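Long-range contacts in WGR domain-containing protein (Bacteroides fragilis, PDB 2RA8), which is of unknown function but joins a WGR domain to leucine-rich repeats, a pairing that might serve binding to other macromolecules: residues 281-286 with 309-314; 304-309 with 329-334; 252-257 with 275-280; 197-202 with 223-228. One frame throughout, in Å; residues are numbered along the deposited sequence.

Contacts 1 and 4 each pair neighbouring strands of one parallel sheet; contact 3 joins the start of strand 256-260 to the loop before strand 283-285, and contact 2 joins the turns leading into the last two strands, 311-313 and 334-336. Contact 4 (197-202 with 223-228) is nearest the middle of the chain; its strand 223-227 lies next to strand 256-260, and the centres of contacts 3 and 4 are about 15 Å apart. Contact 3 in turn touches contact 1, centre to centre about 10 Å, where Trp256 NE1 reaches Asp285 OD2 at 2.8 Å. Contacts 1 and 2 share Leu309 and also lie about 10 Å apart between centres. Contacts 2 and 4 do not touch: about 12 Å separates their nearest atoms.

Contact 1 (281-286 with 309-314); sequences LETMDI and LKFINM
The backbones of Glu282, Met284 and Ile286 bond to 309-314, pairing strand 283-285 in parallel with strand 311-313, axes 8° apart. Glu282 O takes two donors, Lys310 N at 2.7 Å and Phe311 N, the first in the carbonyl plane on a lone pair and the second nearly along the C=O axis. Met284, a selenomethionine, bonds both ways, its N giving to Phe311 O and its O accepting from Asn313 N, and Ile286 N closes the ladder on Asn313 O.

The polar side chains run alongside one another. Lys310 folds back at its outer torsions, laying CD and CE against the Glu282 carboxylate, and the salt bridge from NZ to Glu282 OE1 is long, 3.6 Å. Asn313 ND2 reaches Asp285 OD1 at 3.2 Å, but from above the carboxylate plane and with the two flat groups turned 53° apart, a bent bond. OD1 of Asp285 also bonds Ser287 OG, and its OD2 takes the indole N-H of Trp256.

Apolar contacts line the face of Met284 and Ile312. Leu309 CD1 lies 3.6 Å from Met284 CB, while its CD2 packs on Leu281. Beyond the strands, Ile286 CD1 meets CG of Met314, also a selenomethionine, at 3.5 Å; chi1 of 51° sets CG1 of Ile286 between its backbone N and carbonyl carbon, beside Asn313 O. Phe272 of helix 265-274 covers Leu281, Met284 and Ile286. On the face of Asp285 and Asn313, Thr283 CG2 touches Phe311 CD2 at 3.7 Å. Adjacent short parallel strands backed by a helix are the repeating arrangement of a leucine-rich repeat sheet.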
# COMPACT_ATOMS: atom_id res chain seq x y z
N LEU A 281 18.93 24.67 5.29
CA LEU A 281 17.93 23.66 4.93
C LEU A 281 16.56 24.17 4.64
O LEU A 281 16.13 25.18 5.18
CB LEU A 281 17.81 22.61 6.03
CG LEU A 281 19.03 21.74 6.35
CD1 LEU A 281 18.69 20.77 7.47
CD2 LEU A 281 19.44 20.98 5.10
N GLU A 282 15.85 23.45 3.77
CA GLU A 282 14.48 23.80 3.44
C GLU A 282 13.63 22.76 4.11
O GLU A 282 12.52 23.04 4.56
CB GLU A 282 14.23 23.71 1.93
CG GLU A 282 15.10 24.60 1.08
CD GLU A 282 14.66 24.64 -0.37
OE1 GLU A 282 14.33 23.57 -0.92
OE2 GLU A 282 14.64 25.74 -0.96
N THR A 283 14.15 21.54 4.20
CA THR A 283 13.39 20.44 4.79
C THR A 283 14.11 19.67 5.88
O THR A 283 15.25 19.24 5.71
CB THR A 283 12.96 19.42 3.69
OG1 THR A 283 12.24 20.11 2.66
CG2 THR A 283 12.06 18.32 4.29
N MSE A 284 13.44 19.52 7.01
CA MSE A 284 13.96 18.76 8.14
C MSE A 284 13.12 17.50 8.12
O MSE A 284 11.91 17.55 8.28
CB MSE A 284 13.74 19.51 9.45
CG MSE A 284 14.22 18.77 10.68
SE MSE A 284 13.76 19.71 12.32
CE MSE A 284 12.98 18.25 13.29
N ASP A 285 13.77 16.37 7.91
CA ASP A 285 13.08 15.09 7.80
C ASP A 285 13.36 14.24 9.01
O ASP A 285 14.47 13.77 9.21
CB ASP A 285 13.60 14.37 6.54
CG ASP A 285 12.70 13.25 6.07
OD1 ASP A 285 11.90 12.69 6.87
OD2 ASP A 285 12.81 12.90 4.87
N ILE A 286 12.34 14.06 9.85
CA ILE A 286 12.46 13.27 11.06
C ILE A 286 11.28 12.35 11.13
O ILE A 286 10.59 12.28 12.14
CB ILE A 286 12.50 14.17 12.31
CG1 ILE A 286 11.32 15.15 12.28
CG2 ILE A 286 13.82 14.93 12.36
CD1 ILE A 286 10.96 15.71 13.65
N LEU A 309 12.38 27.05 7.66
CA LEU A 309 12.18 25.81 6.92
C LEU A 309 10.90 25.87 6.13
O LEU A 309 9.98 26.60 6.48
CB LEU A 309 12.11 24.61 7.87
CG LEU A 309 13.39 24.25 8.64
CD1 LEU A 309 13.12 23.09 9.59
CD2 LEU A 309 14.49 23.88 7.66
N LYS A 310 10.85 25.11 5.04
CA LYS A 310 9.66 25.07 4.19
C LYS A 310 8.83 23.85 4.52
O LYS A 310 7.64 23.81 4.23
CB LYS A 310 10.06 25.03 2.72
CG LYS A 310 10.56 26.37 2.18
CD LYS A 310 11.55 26.23 1.02
CE LYS A 310 10.96 25.57 -0.22
NZ LYS A 310 10.87 24.09 -0.10
N PHE A 311 9.45 22.86 5.16
CA PHE A 311 8.74 21.63 5.47
C PHE A 311 9.43 20.81 6.53
O PHE A 311 10.66 20.65 6.53
CB PHE A 311 8.59 20.80 4.17
CG PHE A 311 7.89 19.47 4.34
CD1 PHE A 311 6.71 19.36 5.07
CD2 PHE A 311 8.39 18.33 3.71
CE1 PHE A 311 6.03 18.13 5.15
CE2 PHE A 311 7.72 17.11 3.79
CZ PHE A 311 6.55 17.01 4.51
N ILE A 312 8.64 20.31 7.47
CA ILE A 312 9.17 19.45 8.52
C ILE A 312 8.35 18.19 8.41
O ILE A 312 7.15 18.20 8.71
CB ILE A 312 9.00 20.07 9.91
CG1 ILE A 312 9.76 21.40 9.99
CG2 ILE A 312 9.54 19.10 10.96
CD1 ILE A 312 9.70 22.07 11.38
N ASN A 313 8.99 17.12 7.96
CA ASN A 313 8.32 15.84 7.79
C ASN A 313 8.39 14.99 9.03
O ASN A 313 9.46 14.58 9.46
CB ASN A 313 8.93 15.07 6.61
CG ASN A 313 8.18 13.79 6.29
OD1 ASN A 313 6.98 13.70 6.50
ND2 ASN A 313 8.90 12.80 5.76
N MSE A 314 7.22 14.73 9.62
CA MSE A 314 7.12 13.91 10.83
C MSE A 314 6.14 12.79 10.59
O MSE A 314 5.51 12.28 11.52
CB MSE A 314 6.68 14.77 12.01
CG MSE A 314 7.66 15.89 12.36
SE MSE A 314 7.12 17.01 13.87
CE MSE A 314 6.22 18.41 12.91

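Contact 2 (304-309 with 329-334); sequences DKIKHL and KSLPMK
The turns that lead from helices into successive strands of the leucine-rich repeat sheet meet here, near its last strand, with the selenomethionine Met333 reaching from 329-334 into the bend of 304-309. Its chain folds at chi2 and chi3 (-59° and -74°), which turns the methyl back toward the bend. Met333 CE thereby comes to 3.2 Å from Ile306 O and 3.9 Å from Lys307 CA, and it also brushes Leu309 CB. Nearer the backbone, Met333 CB rests 3.3 Å from Leu309 O. No hydrogen bond joins the two segments; the methyl simply comes close to the carbonyl.

The carbonyl that the methyl approaches is already engaged: Ile306 O accepts Leu309 N at 2.8 Å, closing a type I turn from Ile306 to Leu309. That turn leads from the weakly bonded helix 303-306 toward strand 311-313, while 331-333 makes the matching passage from helix 321-330 to strand 334-336.

Deeper in, Ile306 CD1 and Leu331 CD2 meet at 3.9 Å, the two side chains crossing at a slant. Ile306 also touches Leu299 of helix 293-300, and both Ile306 and Met333 lie against Ile312. Leu331 is the first residue beyond its helix to leave helical backbone angles, and its side chain reaches inward to Ile306. At the exposed margin, Lys307 CB lies 4.4 Å from Pro332 CG, a loose contact.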
# COMPACT_ATOMS: atom_id res chain seq x y z
N ASP A 304 12.54 29.89 16.60
CA ASP A 304 13.48 30.82 15.98
C ASP A 304 14.44 30.16 15.02
O ASP A 304 14.74 30.70 13.96
CB ASP A 304 14.27 31.57 17.06
CG ASP A 304 15.11 30.64 17.93
OD1 ASP A 304 14.60 29.59 18.36
OD2 ASP A 304 16.29 30.98 18.20
N LYS A 305 14.93 28.98 15.39
CA LYS A 305 15.87 28.25 14.55
C LYS A 305 15.28 27.53 13.37
O LYS A 305 16.00 27.20 12.43
CB LYS A 305 16.64 27.21 15.38
CG LYS A 305 17.56 27.79 16.42
CD LYS A 305 18.30 26.67 17.13
CE LYS A 305 19.30 27.21 18.13
NZ LYS A 305 20.06 26.11 18.78
N ILE A 306 13.98 27.27 13.40
CA ILE A 306 13.35 26.53 12.31
C ILE A 306 12.32 27.24 11.47
O ILE A 306 11.91 26.72 10.43
CB ILE A 306 12.72 25.23 12.85
CG1 ILE A 306 11.57 25.55 13.81
CG2 ILE A 306 13.77 24.40 13.54
CD1 ILE A 306 10.76 24.34 14.24
N LYS A 307 11.90 28.43 11.89
CA LYS A 307 10.87 29.18 11.17
C LYS A 307 11.17 29.50 9.73
O LYS A 307 10.32 30.03 9.02
CB LYS A 307 10.55 30.49 11.91
CG LYS A 307 11.73 31.42 12.13
CD LYS A 307 11.30 32.69 12.85
CE LYS A 307 12.45 33.67 13.02
NZ LYS A 307 12.01 34.91 13.70
N HIS A 308 12.37 29.17 9.28
CA HIS A 308 12.77 29.43 7.90
C HIS A 308 12.56 28.21 7.03
O HIS A 308 12.58 28.30 5.80
CB HIS A 308 14.24 29.81 7.86
CG HIS A 308 15.16 28.69 8.24
ND1 HIS A 308 15.55 27.72 7.33
CD2 HIS A 308 15.72 28.36 9.42
CE1 HIS A 308 16.32 26.84 7.95
NE2 HIS A 308 16.44 27.20 9.21
N LEU A 309 12.38 27.05 7.66
CA LEU A 309 12.18 25.81 6.92
C LEU A 309 10.90 25.87 6.13
O LEU A 309 9.98 26.60 6.48
CB LEU A 309 12.11 24.61 7.87
CG LEU A 309 13.39 24.25 8.64
CD1 LEU A 309 13.12 23.09 9.59
CD2 LEU A 309 14.49 23.88 7.66
N LYS A 329 -0.64 24.82 15.14
CA LYS A 329 -0.87 26.24 15.37
C LYS A 329 0.37 27.08 15.62
O LYS A 329 0.40 28.25 15.25
CB LYS A 329 -1.84 26.44 16.53
CG LYS A 329 -2.44 27.83 16.61
CD LYS A 329 -3.31 28.00 17.85
CE LYS A 329 -4.15 29.27 17.77
NZ LYS A 329 -3.31 30.48 17.54
N SER A 330 1.38 26.50 16.25
CA SER A 330 2.60 27.23 16.57
C SER A 330 3.66 27.25 15.48
O SER A 330 4.53 28.12 15.49
CB SER A 330 3.22 26.69 17.86
OG SER A 330 2.34 26.85 18.95
N LEU A 331 3.61 26.32 14.54
CA LEU A 331 4.59 26.30 13.45
C LEU A 331 4.02 26.93 12.21
O LEU A 331 2.95 26.55 11.74
CB LEU A 331 5.07 24.87 13.18
CG LEU A 331 5.86 24.22 14.33
CD1 LEU A 331 6.38 22.86 13.92
CD2 LEU A 331 7.02 25.12 14.73
N PRO A 332 4.73 27.91 11.63
CA PRO A 332 4.28 28.61 10.42
C PRO A 332 4.40 27.91 9.09
O PRO A 332 3.72 28.28 8.14
CB PRO A 332 5.10 29.90 10.45
CG PRO A 332 6.41 29.43 11.02
CD PRO A 332 5.96 28.54 12.17
N MSE A 333 5.25 26.89 9.00
CA MSE A 333 5.41 26.21 7.72
C MSE A 333 4.67 24.90 7.64
O MSE A 333 4.09 24.43 8.61
CB MSE A 333 6.89 25.97 7.41
CG MSE A 333 7.50 24.73 8.07
SE MSE A 333 7.41 24.71 10.00
CE MSE A 333 8.78 26.03 10.36
N LYS A 334 4.70 24.31 6.45
CA LYS A 334 4.03 23.05 6.21
C LYS A 334 4.69 21.96 7.02
O LYS A 334 5.91 21.91 7.12
CB LYS A 334 4.11 22.70 4.72
CG LYS A 334 3.45 21.39 4.33
CD LYS A 334 3.55 21.17 2.82
CE LYS A 334 2.82 19.90 2.40
NZ LYS A 334 3.38 18.68 3.05

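Contact 3 (252-257 with 275-280); sequences PNLKWL and SDILPQ
Gln280 reaches across to the backbone of 252-257, and its NE2 donates to Leu254 O at 3.0 Å. The bond is nearly straight, 165° at the hydrogen; it lies close to the amide plane of Gln280 and meets a lone pair of the carbonyl. NE2 also donates to Phe251 O, just before the segment, so it has two carbonyl partners, Leu254 O and Phe251 O. The other end of the amide is bridged by a water that donates to Gln280 OE1 at 2.7 Å and to Pro252 O at 3.0 Å.

Beside this polar end, Ile277 fills the apolar part of the contact. Its CD1 touches Leu254 CD2 at 3.6 Å, the two side chains crossing, and CG2 makes a looser approach to Leu257 CD2 at 4.3 Å. With CG1 anti to the backbone N (chi1 -165°), Ile277 sends CD1 toward Leu254. Leu254 and Leu257 also pack against Leu224 of strand 223-227.

Further out, Ser275 OG accepts Ile277 N at 3.0 Å in an ST turn and also bonds Phe246 O, while Gln280 N bonds Ile277 O. These bonds lie between helix 265-274 and strand 283-285, where the chain keeps helical angles over 276-280. The two carbonyls around NE2 support the modelled amide orientation, since a flipped amide would set its oxygen against carbonyl oxygens.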
# COMPACT_ATOMS: atom_id res chain seq x y z
N PRO A 252 27.58 21.84 1.48
CA PRO A 252 27.21 23.24 1.29
C PRO A 252 25.97 23.53 0.46
O PRO A 252 25.46 24.65 0.47
CB PRO A 252 28.47 23.85 0.68
CG PRO A 252 29.05 22.71 -0.09
CD PRO A 252 28.89 21.56 0.87
N ASN A 253 25.46 22.53 -0.26
CA ASN A 253 24.27 22.74 -1.08
C ASN A 253 23.08 21.91 -0.65
O ASN A 253 22.07 21.87 -1.34
CB ASN A 253 24.57 22.46 -2.55
CG ASN A 253 25.54 23.47 -3.15
OD1 ASN A 253 25.26 24.67 -3.18
ND2 ASN A 253 26.68 22.99 -3.63
N LEU A 254 23.20 21.25 0.50
CA LEU A 254 22.11 20.41 1.00
C LEU A 254 20.86 21.23 1.32
O LEU A 254 20.95 22.32 1.89
CB LEU A 254 22.56 19.65 2.24
CG LEU A 254 21.73 18.40 2.58
CD1 LEU A 254 22.04 17.29 1.60
CD2 LEU A 254 22.05 17.95 3.99
N LYS A 255 19.69 20.72 0.92
CA LYS A 255 18.40 21.38 1.17
C LYS A 255 17.49 20.50 1.99
O LYS A 255 16.67 20.98 2.78
CB LYS A 255 17.67 21.69 -0.14
CG LYS A 255 18.31 22.74 -1.02
CD LYS A 255 17.46 23.00 -2.26
CE LYS A 255 18.10 24.03 -3.18
NZ LYS A 255 19.43 23.58 -3.69
N TRP A 256 17.60 19.19 1.77
CA TRP A 256 16.77 18.21 2.48
C TRP A 256 17.68 17.25 3.19
O TRP A 256 18.52 16.59 2.57
CB TRP A 256 15.87 17.46 1.47
CG TRP A 256 14.91 16.44 2.06
CD1 TRP A 256 15.20 15.45 2.95
CD2 TRP A 256 13.52 16.30 1.74
NE1 TRP A 256 14.08 14.69 3.21
CE2 TRP A 256 13.04 15.19 2.48
CE3 TRP A 256 12.64 17.00 0.91
CZ2 TRP A 256 11.71 14.77 2.39
CZ3 TRP A 256 11.32 16.58 0.83
CH2 TRP A 256 10.86 15.47 1.57
N LEU A 257 17.55 17.18 4.51
CA LEU A 257 18.35 16.25 5.31
C LEU A 257 17.41 15.42 6.15
O LEU A 257 16.49 15.95 6.78
CB LEU A 257 19.31 16.99 6.23
CG LEU A 257 20.07 16.15 7.28
CD1 LEU A 257 20.90 15.03 6.61
CD2 LEU A 257 20.98 17.07 8.06
N SER A 275 22.99 22.12 14.91
CA SER A 275 23.86 22.12 13.74
C SER A 275 23.98 23.43 13.00
O SER A 275 23.09 24.29 13.04
CB SER A 275 23.38 21.04 12.76
OG SER A 275 24.19 21.01 11.59
N ASP A 276 25.10 23.60 12.30
CA ASP A 276 25.32 24.81 11.53
C ASP A 276 24.74 24.65 10.14
O ASP A 276 24.70 25.60 9.37
CB ASP A 276 26.82 25.13 11.45
CG ASP A 276 27.59 24.17 10.57
OD1 ASP A 276 27.07 23.07 10.26
OD2 ASP A 276 28.73 24.50 10.20
N ILE A 277 24.27 23.45 9.83
CA ILE A 277 23.68 23.20 8.52
C ILE A 277 22.23 23.63 8.48
O ILE A 277 21.72 24.03 7.43
CB ILE A 277 23.81 21.68 8.11
CG1 ILE A 277 23.54 21.51 6.61
CG2 ILE A 277 22.80 20.83 8.90
CD1 ILE A 277 24.01 20.17 6.04
N LEU A 278 21.55 23.58 9.63
CA LEU A 278 20.13 23.94 9.72
C LEU A 278 19.71 25.23 9.03
O LEU A 278 18.70 25.27 8.34
CB LEU A 278 19.68 23.98 11.19
CG LEU A 278 18.21 24.38 11.46
CD1 LEU A 278 17.26 23.44 10.72
CD2 LEU A 278 17.94 24.32 12.95
N PRO A 279 20.48 26.32 9.21
CA PRO A 279 20.09 27.58 8.56
C PRO A 279 19.86 27.53 7.05
O PRO A 279 19.03 28.28 6.53
CB PRO A 279 21.24 28.51 8.92
CG PRO A 279 21.61 28.05 10.30
CD PRO A 279 21.60 26.54 10.14
N GLN A 280 20.57 26.65 6.35
CA GLN A 280 20.43 26.54 4.89
C GLN A 280 19.36 25.57 4.42
O GLN A 280 18.93 25.64 3.26
CB GLN A 280 21.75 26.10 4.26
CG GLN A 280 22.06 24.63 4.49
CD GLN A 280 23.45 24.25 4.02
OE1 GLN A 280 24.44 24.84 4.45
NE2 GLN A 280 23.53 23.25 3.14
O HOH W 1 26.13 26.21 2.93

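Contact 4 (197-202 with 223-228); sequences SLEIIS and KLVLYV
The Tyr227 ring lies alongside Ile201, whose CG2 sits over one face in a CH-pi contact, 4.1 Å from the ring centroid and 11° off its normal. CG1 of the same isoleucine covers that ring at its CE1 side, 3.9 Å from Tyr227 CE1. At the ring edge, near its plane, Glu199 OE2 approaches CE1 to 3.7 Å, with carboxylate and ring turned 38° apart. The extended Glu199 chain, CG anti to the backbone N (chi1 165°), also brings OE2 beside Val225 CG1. Tyr227 further touches Val260 and Asp261.

The face bearing Glu199 and Val225 continues to Ser197, whose OG lies 3.6 Å from Lys223 CB; beyond it, Lys223 makes a cation-pi contact with Trp256. On the reverse face leucines and isoleucine run in parallel pairs: Leu198 CD2 against Leu224 CD1, and Ile200 CD1 against Leu226 CD2, each at 3.9 Å. Val209 and Ile213 of helix 207-215 cover Ile200 and Leu226 respectively.

Four backbone bonds fix the register. Leu198 N and Ile200 N donate to Lys223 O and Val225 O, while Val225 N and Tyr227 N return to Leu198 O and Ile200 O. Ser202 OG bonds Thr182 OG1 and Gly204 N, but Ser202 N, Ser202 O and Tyr227 O are buried without a hydrogen-bond partner in the model. Strand 197-201, helix 207-215 and strand 223-227 form a beta-alpha-beta unit, the element from which a leucine-rich repeat sheet is built.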
# COMPACT_ATOMS: atom_id res chain seq x y z
N SER A 197 21.09 13.65 -5.12
CA SER A 197 20.20 13.02 -4.16
C SER A 197 20.67 11.63 -3.79
O SER A 197 20.99 10.81 -4.65
CB SER A 197 18.77 12.95 -4.72
OG SER A 197 17.85 12.57 -3.71
N LEU A 198 20.69 11.37 -2.48
CA LEU A 198 21.11 10.10 -1.95
C LEU A 198 20.19 9.67 -0.84
O LEU A 198 20.10 10.34 0.19
CB LEU A 198 22.54 10.21 -1.38
CG LEU A 198 23.07 8.99 -0.63
CD1 LEU A 198 23.06 7.76 -1.54
CD2 LEU A 198 24.49 9.28 -0.12
N GLU A 199 19.50 8.55 -1.04
CA GLU A 199 18.59 8.03 -0.03
C GLU A 199 18.86 6.57 0.14
O GLU A 199 18.91 5.82 -0.83
CB GLU A 199 17.13 8.22 -0.44
CG GLU A 199 16.13 7.38 0.40
CD GLU A 199 14.68 7.78 0.16
OE1 GLU A 199 14.33 8.13 -0.99
OE2 GLU A 199 13.88 7.74 1.12
N ILE A 200 19.06 6.15 1.38
CA ILE A 200 19.31 4.76 1.67
C ILE A 200 18.26 4.26 2.64
O ILE A 200 18.09 4.80 3.72
CB ILE A 200 20.73 4.56 2.24
CG1 ILE A 200 21.78 5.09 1.24
CG2 ILE A 200 20.97 3.09 2.53
CD1 ILE A 200 23.22 4.99 1.73
N ILE A 201 17.54 3.22 2.22
CA ILE A 201 16.49 2.61 3.02
C ILE A 201 17.08 1.36 3.63
O ILE A 201 17.57 0.48 2.91
CB ILE A 201 15.28 2.25 2.12
CG1 ILE A 201 14.76 3.53 1.46
CG2 ILE A 201 14.16 1.62 2.95
CD1 ILE A 201 13.83 3.27 0.28
N SER A 202 16.95 1.20 4.91
CA SER A 202 17.66 0.14 5.64
C SER A 202 16.81 -0.30 6.78
O SER A 202 16.12 0.55 7.44
CB SER A 202 18.93 0.72 6.21
OG SER A 202 19.73 -0.23 6.82
N LYS A 223 19.96 16.50 -1.35
CA LYS A 223 19.09 15.67 -0.52
C LYS A 223 19.81 14.44 -0.01
O LYS A 223 20.48 13.74 -0.76
CB LYS A 223 17.84 15.24 -1.30
CG LYS A 223 16.94 14.28 -0.54
CD LYS A 223 15.57 14.13 -1.19
CE LYS A 223 14.72 13.12 -0.42
NZ LYS A 223 13.31 13.08 -0.89
N LEU A 224 19.67 14.19 1.29
CA LEU A 224 20.27 13.03 1.94
C LEU A 224 19.29 12.48 2.92
O LEU A 224 18.91 13.16 3.87
CB LEU A 224 21.55 13.40 2.69
CG LEU A 224 22.17 12.31 3.59
CD1 LEU A 224 22.54 11.07 2.78
CD2 LEU A 224 23.42 12.87 4.29
N VAL A 225 18.86 11.25 2.69
CA VAL A 225 17.91 10.59 3.57
C VAL A 225 18.46 9.24 3.91
O VAL A 225 18.76 8.43 3.02
CB VAL A 225 16.53 10.43 2.91
CG1 VAL A 225 15.63 9.55 3.77
CG2 VAL A 225 15.88 11.80 2.74
N LEU A 226 18.62 8.99 5.20
CA LEU A 226 19.15 7.72 5.68
C LEU A 226 18.24 7.10 6.70
O LEU A 226 17.86 7.75 7.67
CB LEU A 226 20.52 7.93 6.35
CG LEU A 226 21.67 8.54 5.53
CD1 LEU A 226 22.87 8.78 6.44
CD2 LEU A 226 22.05 7.61 4.37
N TYR A 227 17.87 5.84 6.46
CA TYR A 227 17.02 5.11 7.41
C TYR A 227 17.96 4.48 8.43
O TYR A 227 18.88 3.74 8.06
CB TYR A 227 16.22 4.01 6.70
CG TYR A 227 14.98 4.50 5.98
CD1 TYR A 227 15.06 5.51 5.02
CD2 TYR A 227 13.73 3.97 6.28
CE1 TYR A 227 13.91 5.98 4.38
CE2 TYR A 227 12.58 4.42 5.65
CZ TYR A 227 12.68 5.43 4.70
OH TYR A 227 11.55 5.91 4.11
N VAL A 228 17.75 4.77 9.72
CA VAL A 228 18.59 4.23 10.78
C VAL A 228 18.32 2.77 11.04
O VAL A 228 19.25 1.96 11.13
CB VAL A 228 18.39 5.00 12.10
CG1 VAL A 228 19.32 4.42 13.18
CG2 VAL A 228 18.68 6.48 11.89